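Local atomic coordinates of signal transduction histidine kinase, LytS (Clostridium beijerinckii, PDB entry 5XSJ), a protein that probably acts as a membrane-bound sensor kinase of a two-component system, passing a phosphoryl group from ATP to a histidine, and is represented here by an N-terminal four-helix bundle. Residues M19-T22 against N23-Q27; N82-D85 against S86-S90. All blocks are in the same frame, centred on the assembly; numbering follows the deposited sequence.

Interaction 1 of 2, residues M19-T22 against N23-Q27; sequences MLIT and NEIKQ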
loop_
_atom_site.group_PDB
_atom_site.type_symbol
_atom_site.label_atom_id
_atom_site.label_comp_id
_atom_site.label_asym_id
_atom_site.label_seq_id
_atom_site.Cartn_x
_atom_site.Cartn_y
_atom_site.Cartn_z
ATOM N N MET B 19 6.691 -13.890 25.925
ATOM C CA MET B 19 6.871 -12.777 25.022
ATOM C C MET B 19 8.330 -12.643 24.615
ATOM O O MET B 19 8.633 -12.024 23.602
ATOM C CB MET B 19 6.315 -11.487 25.626
ATOM C CG MET B 19 7.137 -10.807 26.671
ATOM S SD MET B 19 6.023 -9.344 27.409
ATOM C CE MET B 19 4.929 -10.386 28.641
ATOM N N LEU B 20 9.235 -13.247 25.376
ATOM C CA LEU B 20 10.596 -13.410 24.881
ATOM C C LEU B 20 10.591 -14.286 23.631
ATOM O O LEU B 20 11.231 -13.964 22.629
ATOM C CB LEU B 20 11.505 -14.023 25.945
ATOM C CG LEU B 20 11.968 -13.079 27.053
ATOM C CD1 LEU B 20 13.028 -13.768 27.906
ATOM C CD2 LEU B 20 12.506 -11.792 26.446
ATOM N N ILE B 21 9.857 -15.393 23.702
ATOM C CA ILE B 21 9.780 -16.336 22.591
ATOM C C ILE B 21 9.102 -15.683 21.389
ATOM O O ILE B 21 9.551 -15.839 20.246
ATOM C CB ILE B 21 9.021 -17.631 22.987
ATOM C CG1 ILE B 21 9.794 -18.374 24.091
ATOM C CG2 ILE B 21 8.841 -18.543 21.761
ATOM C CD1 ILE B 21 9.110 -19.630 24.631
ATOM N N THR B 22 8.039 -14.933 21.662
ATOM C CA THR B 22 7.293 -14.221 20.634
ATOM C C THR B 22 8.196 -13.201 19.951
ATOM O O THR B 22 8.178 -13.062 18.731
ATOM C CB THR B 22 6.051 -13.532 21.238
ATOM O OG1 THR B 22 5.131 -14.538 21.675
ATOM C CG2 THR B 22 5.360 -12.649 20.221
ATOM N N ASN B 23 9.016 -12.511 20.732
ATOM C CA ASN B 23 9.973 -11.595 20.141
ATOM C C ASN B 23 11.042 -12.340 19.324
ATOM O O ASN B 23 11.510 -11.843 18.304
ATOM C CB ASN B 23 10.627 -10.740 21.221
ATOM C CG ASN B 23 11.625 -9.756 20.650
ATOM O OD1 ASN B 23 11.262 -8.854 19.904
ATOM N ND2 ASN B 23 12.890 -9.926 21.001
ATOM N N GLU B 24 11.425 -13.536 19.757
ATOM C CA GLU B 24 12.422 -14.294 19.015
ATOM C C GLU B 24 11.873 -14.706 17.661
ATOM O O GLU B 24 12.572 -14.642 16.655
ATOM C CB GLU B 24 12.873 -15.530 19.807
ATOM C CG GLU B 24 13.883 -15.198 20.899
ATOM C CD GLU B 24 14.080 -16.333 21.902
ATOM O OE1 GLU B 24 13.773 -17.508 21.582
ATOM O OE2 GLU B 24 14.555 -16.037 23.016
ATOM N N ILE B 25 10.619 -15.143 17.649
ATOM C CA ILE B 25 9.926 -15.515 16.416
ATOM C C ILE B 25 9.883 -14.354 15.416
ATOM O O ILE B 25 10.167 -14.517 14.234
ATOM C CB ILE B 25 8.482 -15.977 16.731
ATOM C CG1 ILE B 25 8.514 -17.286 17.511
ATOM C CG2 ILE B 25 7.653 -16.106 15.449
ATOM C CD1 ILE B 25 7.203 -17.634 18.181
ATOM N N LYS B 26 9.549 -13.173 15.912
ATOM C CA LYS B 26 9.459 -11.981 15.071
ATOM C C LYS B 26 10.815 -11.653 14.451
ATOM O O LYS B 26 10.906 -11.380 13.257
ATOM C CB LYS B 26 8.930 -10.806 15.899
ATOM C CG LYS B 26 8.595 -9.555 15.099
ATOM C CD LYS B 26 8.011 -8.485 16.009
ATOM C CE LYS B 26 7.587 -7.276 15.184
ATOM N NZ LYS B 26 8.623 -7.001 14.130
ATOM N N GLN B 27 11.872 -11.712 15.255
ATOM C CA GLN B 27 13.231 -11.527 14.746
ATOM C C GLN B 27 13.609 -12.597 13.712
ATOM O O GLN B 27 14.245 -12.292 12.694
ATOM C CB GLN B 27 14.247 -11.572 15.880
ATOM C CG GLN B 27 14.066 -10.567 17.002
ATOM C CD GLN B 27 15.222 -10.654 18.019
ATOM O OE1 GLN B 27 15.659 -11.752 18.421
ATOM N NE2 GLN B 27 15.731 -9.491 18.420
#

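Interaction 2 of 2, residues N82-D85 against S86-S90; sequences NTLD and SYIES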
loop_
_atom_site.group_PDB
_atom_site.type_symbol
_atom_site.label_atom_id
_atom_site.label_comp_id
_atom_site.label_asym_id
_atom_site.label_seq_id
_atom_site.Cartn_x
_atom_site.Cartn_y
_atom_site.Cartn_z
ATOM N N ASN B 82 -0.012 -20.840 10.150
ATOM C CA ASN B 82 -0.410 -20.985 8.755
ATOM C C ASN B 82 0.170 -19.912 7.848
ATOM O O ASN B 82 0.563 -20.186 6.731
ATOM C CB ASN B 82 -1.923 -20.987 8.653
ATOM C CG ASN B 82 -2.503 -22.292 9.085
ATOM O OD1 ASN B 82 -1.889 -23.339 8.870
ATOM N ND2 ASN B 82 -3.667 -22.255 9.718
ATOM N N THR B 83 0.240 -18.686 8.340
ATOM C CA THR B 83 0.758 -17.595 7.532
ATOM C C THR B 83 2.250 -17.805 7.284
ATOM O O THR B 83 2.750 -17.523 6.197
ATOM C CB THR B 83 0.488 -16.229 8.216
ATOM O OG1 THR B 83 -0.917 -16.104 8.447
ATOM C CG2 THR B 83 0.957 -15.068 7.365
ATOM N N LEU B 84 2.966 -18.316 8.283
ATOM C CA LEU B 84 4.376 -18.644 8.079
ATOM C C LEU B 84 4.535 -19.719 7.011
ATOM O O LEU B 84 5.415 -19.614 6.152
ATOM C CB LEU B 84 5.035 -19.107 9.381
ATOM C CG LEU B 84 6.561 -19.271 9.244
ATOM C CD1 LEU B 84 7.226 -17.912 9.060
ATOM C CD2 LEU B 84 7.174 -20.001 10.433
ATOM N N ASP B 85 3.685 -20.747 7.044
ATOM C CA ASP B 85 3.728 -21.776 6.006
ATOM C C ASP B 85 3.538 -21.150 4.618
ATOM O O ASP B 85 4.170 -21.590 3.650
ATOM C CB ASP B 85 2.660 -22.856 6.233
ATOM C CG ASP B 85 2.936 -23.733 7.457
ATOM O OD1 ASP B 85 4.085 -23.782 7.948
ATOM O OD2 ASP B 85 1.982 -24.387 7.926
ATOM N N SER B 86 2.675 -20.131 4.519
ATOM C CA SER B 86 2.462 -19.450 3.233
ATOM C C SER B 86 3.709 -18.703 2.785
ATOM O O SER B 86 4.046 -18.672 1.613
ATOM C CB SER B 86 1.291 -18.464 3.310
ATOM O OG SER B 86 0.055 -19.133 3.470
ATOM N N TYR B 87 4.368 -18.065 3.732
ATOM C CA TYR B 87 5.637 -17.412 3.465
ATOM C C TYR B 87 6.677 -18.415 3.000
ATOM O O TYR B 87 7.424 -18.163 2.066
ATOM C CB TYR B 87 6.127 -16.709 4.723
ATOM C CG TYR B 87 7.583 -16.348 4.662
ATOM C CD1 TYR B 87 8.009 -15.279 3.885
ATOM C CD2 TYR B 87 8.539 -17.059 5.394
ATOM C CE1 TYR B 87 9.356 -14.918 3.823
ATOM C CE2 TYR B 87 9.896 -16.705 5.334
ATOM C CZ TYR B 87 10.299 -15.627 4.552
ATOM O OH TYR B 87 11.641 -15.259 4.482
ATOM N N ILE B 88 6.730 -19.557 3.681
ATOM C CA ILE B 88 7.671 -20.609 3.314
ATOM C C ILE B 88 7.418 -21.058 1.878
ATOM O O ILE B 88 8.351 -21.210 1.086
ATOM C CB ILE B 88 7.573 -21.791 4.301
ATOM C CG1 ILE B 88 8.120 -21.337 5.662
ATOM C CG2 ILE B 88 8.351 -22.996 3.787
ATOM C CD1 ILE B 88 7.794 -22.251 6.818
ATOM N N GLU B 89 6.147 -21.193 1.521
ATOM C CA GLU B 89 5.787 -21.660 0.191
ATOM C C GLU B 89 6.108 -20.612 -0.874
ATOM O O GLU B 89 6.634 -20.948 -1.931
ATOM C CB GLU B 89 4.304 -22.031 0.155
ATOM C CG GLU B 89 3.842 -22.673 -1.126
ATOM C CD GLU B 89 2.324 -22.722 -1.226
ATOM O OE1 GLU B 89 1.811 -23.231 -2.244
ATOM O OE2 GLU B 89 1.637 -22.229 -0.294
ATOM N N SER B 90 5.795 -19.345 -0.598
ATOM C CA SER B 90 6.068 -18.265 -1.546
ATOM C C SER B 90 7.554 -18.023 -1.734
ATOM O O SER B 90 8.016 -17.770 -2.851
ATOM C CB SER B 90 5.406 -16.960 -1.090
ATOM O OG SER B 90 3.997 -17.087 -1.083
HETATM O O HOH W 1 1.641 -23.343 2.391
#

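Interaction 1 of 2, residues M19-T22 against N23-Q27
Ile21 meets Ile25 one turn further along helix 15-42, an i to i+4 pair on the first helix of a four-helix bundle. The branch methyl CG2 of Ile21 comes to 4.0 Å from the terminal methyl CD1 of Ile25, the two side chains crossing at a slant. Ile25 holds CG1 beside its own backbone N (chi1 -67°), which turns that arm back along the helix and sets CG1 3.3 Å from Ile21 O. The same carbonyl accepts the amide of Ile25, with 2.9 Å between Ile25 N and Ile21 O, so a polar bond and an aliphatic cover share one oxygen. The next backbone bonds on either side, Glu24 N to Leu20 O at 2.9 Å and Lys26 N to Thr22 O at 3.1 Å, continue the same helical ladder.

Further out, beta-branched Ile25 suits its buried place by packing on Leu65 and Lys61 of helix 45-67, while Thr22 also sits inside, against Leu65, Met129 and Phe132, its hydroxyl hydrogen-bonded to Asn18 O, which lets a polar residue enter apolar surroundings. Asn23 faces the second subunit, where Glu134 of that subunit takes a hydrogen bond from ND2, and Met19 packs on Leu133 of its own chain and on Leu133 of the second subunit. Glu24, partly exposed, suits a place at the margin: its OE1 makes a salt bridge with Lys61, and nearer the backbone its methylene CG lies 3.4 Å from Leu20 O, the acceptor of its own N-H.

Interaction 2 of 2, residues N82-D85 against S86-S90
Leu84 carries this stretch of helix 73-99, reaching forward to Tyr87 and Ile88 at i+3 and i+4 on the face turned into the four-helix bundle. Its CG stands anti to the backbone N (chi1 -172°), which brings the end of the side chain toward both of them. CD1 approaches the tyrosine ring obliquely, 4.0 Å from Tyr87 CD2, while CG itself lies 4.0 Å from Ile88 CD1. Ile88 comes at the leucine at a slant too; its CG1 is beside its own backbone N and rests 3.2 Å from Leu84 O, the oxygen that accepts the Ile88 amide.

A tyrosine suits position 87 because its ring fills an apolar setting, among Val55 and Tyr51 of helix 45-67, Leu33 and Phe36 of helix 15-42, and Ile117 of helix 104-133, and its OH ends in a hydrogen bond with Ser32.

Asp85 runs alongside Ile88, both pointing the same way, with OD1 4.2 Å from the methyl CD1. That carboxylate oxygen is in a salt bridge with Lys59 of helix 45-67, whereas Ser86, small enough for close approach, has its OG hydrogen-bonded to the backbone of the chain of another protein, to which Asn82 ND2 adds a weak bond.

A water donates to Glu89 OE2 at 2.9 Å and, weakly, to Asp85 O, a carbonyl that already accepts the amide of Glu89. The chemistry thus leans different ways round the helix: apolar packing dominates toward the helices of its own chain, with the charge of Asp85 at its border, while the polar groups of Ser86 and Asn82 face the other protein beside an apolar contact from Thr83.

Overall arrangement
Interaction 1 comes first along the chain, on helix 15-42; interaction 2 follows on helix 73-99, with helix 45-67 between them. Each closes no more than a single helical turn, so the two stand in series and neither nest nor cross. Their centres are 18 Å apart and their nearest atoms about 6 Å, without touching. What connects them is the bundle: both lean on helices 45-67 and 104-133, and residues 82-90 also pack on a later part of helix 15-42, at Val29, Leu33 and Phe36. Residues 19-27 border the second subunit, whereas residues 82-90 meet the chain of another protein.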